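Local coordinates for alkylpurine DNA glycosylase AlkC (Pseudomonas fluorescens, PDB 5VHV), which excises alkylated purine bases from damaged DNA as a base excision repair glycosylase, without flipping the damaged nucleotide, at residues 289-294 against 322-327. Sequence-based numbering, arbitrary orientation.
Sequences VDYAID and IRREQH
Strands 289-294 and 322-327 run in roughly the same direction, 40° apart and 10.2 Å from axis to axis at their closest, a spacing bridged by side chains and not by backbone hydrogen bonds. Tyr291 spans it in the middle. With CG between the backbone N and the carbonyl carbon (chi1 68°), the ring projects across the gap to Gln326, where Tyr291 OH donates a short hydrogen bond of 2.6 Å to Gln326 OE1. The amide oxygen lies at the ring edge, but the hydroxyl approaches it from 38° above the carbonyl plane. A water also donates to Tyr291 OH and accepts from Arg324 NH1, which bonds in addition to the carbonyl of Lys308; Arg324 CG lies 4.0 Å from Tyr291 CE1, and bends farther along the chain set the guanidinium. Ile293, from the opposite direction, sets CD1 3.5 Å from Gln326 OE1, while at the other end Val289 CG1 and Ile322 CD1 meet tip to tip at 4.0 Å. A phenylalanine in place of Tyr291 would probably leave Gln326 OE1 without its donor and the water without its acceptor. Across the C-terminal beta-sandwich interior, apolar packing thus gives way to a polar network around one buried phenol hydroxyl, which both donates and accepts.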
loop_
_atom_site.group_PDB
_atom_site.type_symbol
_atom_site.label_atom_id
_atom_site.label_comp_id
_atom_site.label_asym_id
_atom_site.label_seq_id
_atom_site.Cartn_x
_atom_site.Cartn_y
_atom_site.Cartn_z
ATOM N N VAL A 289 2.098 20.948 8.802
ATOM C CA VAL A 289 0.797 21.321 9.339
ATOM C C VAL A 289 -0.195 20.230 8.967
ATOM O O VAL A 289 -0.465 20.005 7.782
ATOM C CB VAL A 289 0.338 22.680 8.792
ATOM C CG1 VAL A 289 -0.975 23.093 9.432
ATOM C CG2 VAL A 289 1.397 23.749 9.047
ATOM N N ASP A 290 -0.745 19.569 9.981
ATOM C CA ASP A 290 -1.774 18.552 9.807
ATOM C C ASP A 290 -2.955 18.909 10.718
ATOM O O ASP A 290 -2.933 19.911 11.435
ATOM C CB ASP A 290 -1.214 17.149 10.117
ATOM C CG ASP A 290 -0.174 16.685 9.101
ATOM O OD1 ASP A 290 -0.250 17.100 7.917
ATOM O OD2 ASP A 290 0.714 15.881 9.467
ATOM N N TYR A 291 -4.024 18.120 10.666
ATOM C CA TYR A 291 -5.121 18.297 11.612
ATOM C C TYR A 291 -5.667 16.938 11.982
ATOM O O TYR A 291 -5.393 15.937 11.321
ATOM C CB TYR A 291 -6.249 19.186 11.069
ATOM C CG TYR A 291 -7.061 18.627 9.923
ATOM C CD1 TYR A 291 -6.577 18.674 8.629
ATOM C CD2 TYR A 291 -8.350 18.127 10.127
ATOM C CE1 TYR A 291 -7.317 18.200 7.577
ATOM C CE2 TYR A 291 -9.104 17.653 9.062
ATOM C CZ TYR A 291 -8.586 17.708 7.805
ATOM O OH TYR A 291 -9.303 17.253 6.733
ATOM N N ALA A 292 -6.397 16.895 13.091
ATOM C CA ALA A 292 -6.970 15.640 13.538
ATOM C C ALA A 292 -8.413 15.830 13.973
ATOM O O ALA A 292 -8.772 16.869 14.527
ATOM C CB ALA A 292 -6.171 15.050 14.682
ATOM N N ILE A 293 -9.232 14.818 13.717
ATOM C CA ILE A 293 -10.611 14.788 14.191
ATOM C C ILE A 293 -10.765 13.675 15.215
ATOM O O ILE A 293 -10.393 12.521 14.964
ATOM C CB ILE A 293 -11.611 14.591 13.040
ATOM C CG1 ILE A 293 -11.443 15.707 12.003
ATOM C CG2 ILE A 293 -13.048 14.559 13.612
ATOM C CD1 ILE A 293 -12.399 15.589 10.797
ATOM N N ASP A 294 -11.357 14.018 16.359
ATOM C CA ASP A 294 -11.806 13.041 17.346
ATOM C C ASP A 294 -13.212 12.604 16.966
ATOM O O ASP A 294 -14.188 13.229 17.363
ATOM C CB ASP A 294 -11.826 13.656 18.741
ATOM C CG ASP A 294 -10.442 13.973 19.274
ATOM O OD1 ASP A 294 -9.474 13.308 18.869
ATOM O OD2 ASP A 294 -10.333 14.888 20.117
ATOM N N ILE A 322 -4.604 29.136 5.891
ATOM C CA ILE A 322 -4.766 27.715 5.630
ATOM C C ILE A 322 -6.249 27.401 5.697
ATOM O O ILE A 322 -6.965 27.909 6.567
ATOM C CB ILE A 322 -3.946 26.855 6.620
ATOM C CG1 ILE A 322 -2.445 27.069 6.326
ATOM C CG2 ILE A 322 -4.319 25.383 6.508
ATOM C CD1 ILE A 322 -1.504 26.447 7.305
ATOM N N ARG A 323 -6.718 26.580 4.765
ATOM C CA ARG A 323 -8.144 26.306 4.667
ATOM C C ARG A 323 -8.319 24.927 4.063
ATOM O O ARG A 323 -7.682 24.625 3.050
ATOM C CB ARG A 323 -8.849 27.360 3.807
ATOM C CG ARG A 323 -10.336 27.099 3.631
ATOM C CD ARG A 323 -10.996 28.225 2.843
ATOM N NE ARG A 323 -12.434 28.025 2.701
ATOM C CZ ARG A 323 -13.344 28.574 3.496
ATOM N NH1 ARG A 323 -12.966 29.364 4.495
ATOM N NH2 ARG A 323 -14.631 28.336 3.293
ATOM N N ARG A 324 -9.177 24.111 4.670
ATOM C CA ARG A 324 -9.473 22.779 4.157
ATOM C C ARG A 324 -10.949 22.476 4.335
ATOM O O ARG A 324 -11.470 22.561 5.449
ATOM C CB ARG A 324 -8.640 21.706 4.877
ATOM C CG ARG A 324 -8.976 20.253 4.523
ATOM C CD ARG A 324 -8.879 19.911 3.039
ATOM N NE ARG A 324 -7.606 20.334 2.431
ATOM C CZ ARG A 324 -6.437 19.716 2.592
ATOM N NH1 ARG A 324 -6.348 18.636 3.343
ATOM N NH2 ARG A 324 -5.350 20.204 2.008
ATOM N N GLU A 325 -11.607 22.122 3.237
ATOM C CA GLU A 325 -12.971 21.633 3.259
ATOM C C GLU A 325 -12.965 20.107 3.368
ATOM O O GLU A 325 -12.123 19.439 2.770
ATOM C CB GLU A 325 -13.665 22.123 1.987
ATOM C CG GLU A 325 -14.992 21.555 1.685
ATOM C CD GLU A 325 -15.419 21.990 0.307
ATOM O OE1 GLU A 325 -15.291 21.189 -0.640
ATOM O OE2 GLU A 325 -15.820 23.160 0.167
ATOM N N GLN A 326 -13.875 19.552 4.173
ATOM C CA GLN A 326 -13.975 18.097 4.307
ATOM C C GLN A 326 -15.431 17.680 4.226
ATOM O O GLN A 326 -16.293 18.284 4.862
ATOM C CB GLN A 326 -13.341 17.591 5.612
ATOM C CG GLN A 326 -13.108 16.084 5.630
ATOM C CD GLN A 326 -12.472 15.596 6.912
ATOM O OE1 GLN A 326 -11.620 16.270 7.500
ATOM N NE2 GLN A 326 -12.914 14.431 7.374
ATOM N N HIS A 327 -15.697 16.661 3.424
ATOM C CA HIS A 327 -17.053 16.195 3.155
ATOM C C HIS A 327 -17.380 15.083 4.146
ATOM O O HIS A 327 -16.810 13.992 4.070
ATOM C CB HIS A 327 -17.144 15.727 1.709
ATOM C CG HIS A 327 -18.483 15.185 1.304
ATOM N ND1 HIS A 327 -18.644 14.420 0.170
ATOM C CD2 HIS A 327 -19.716 15.297 1.860
ATOM C CE1 HIS A 327 -19.915 14.085 0.038
ATOM N NE2 HIS A 327 -20.588 14.600 1.053
HETATM O O HOH W 1 -8.174 16.696 4.294
#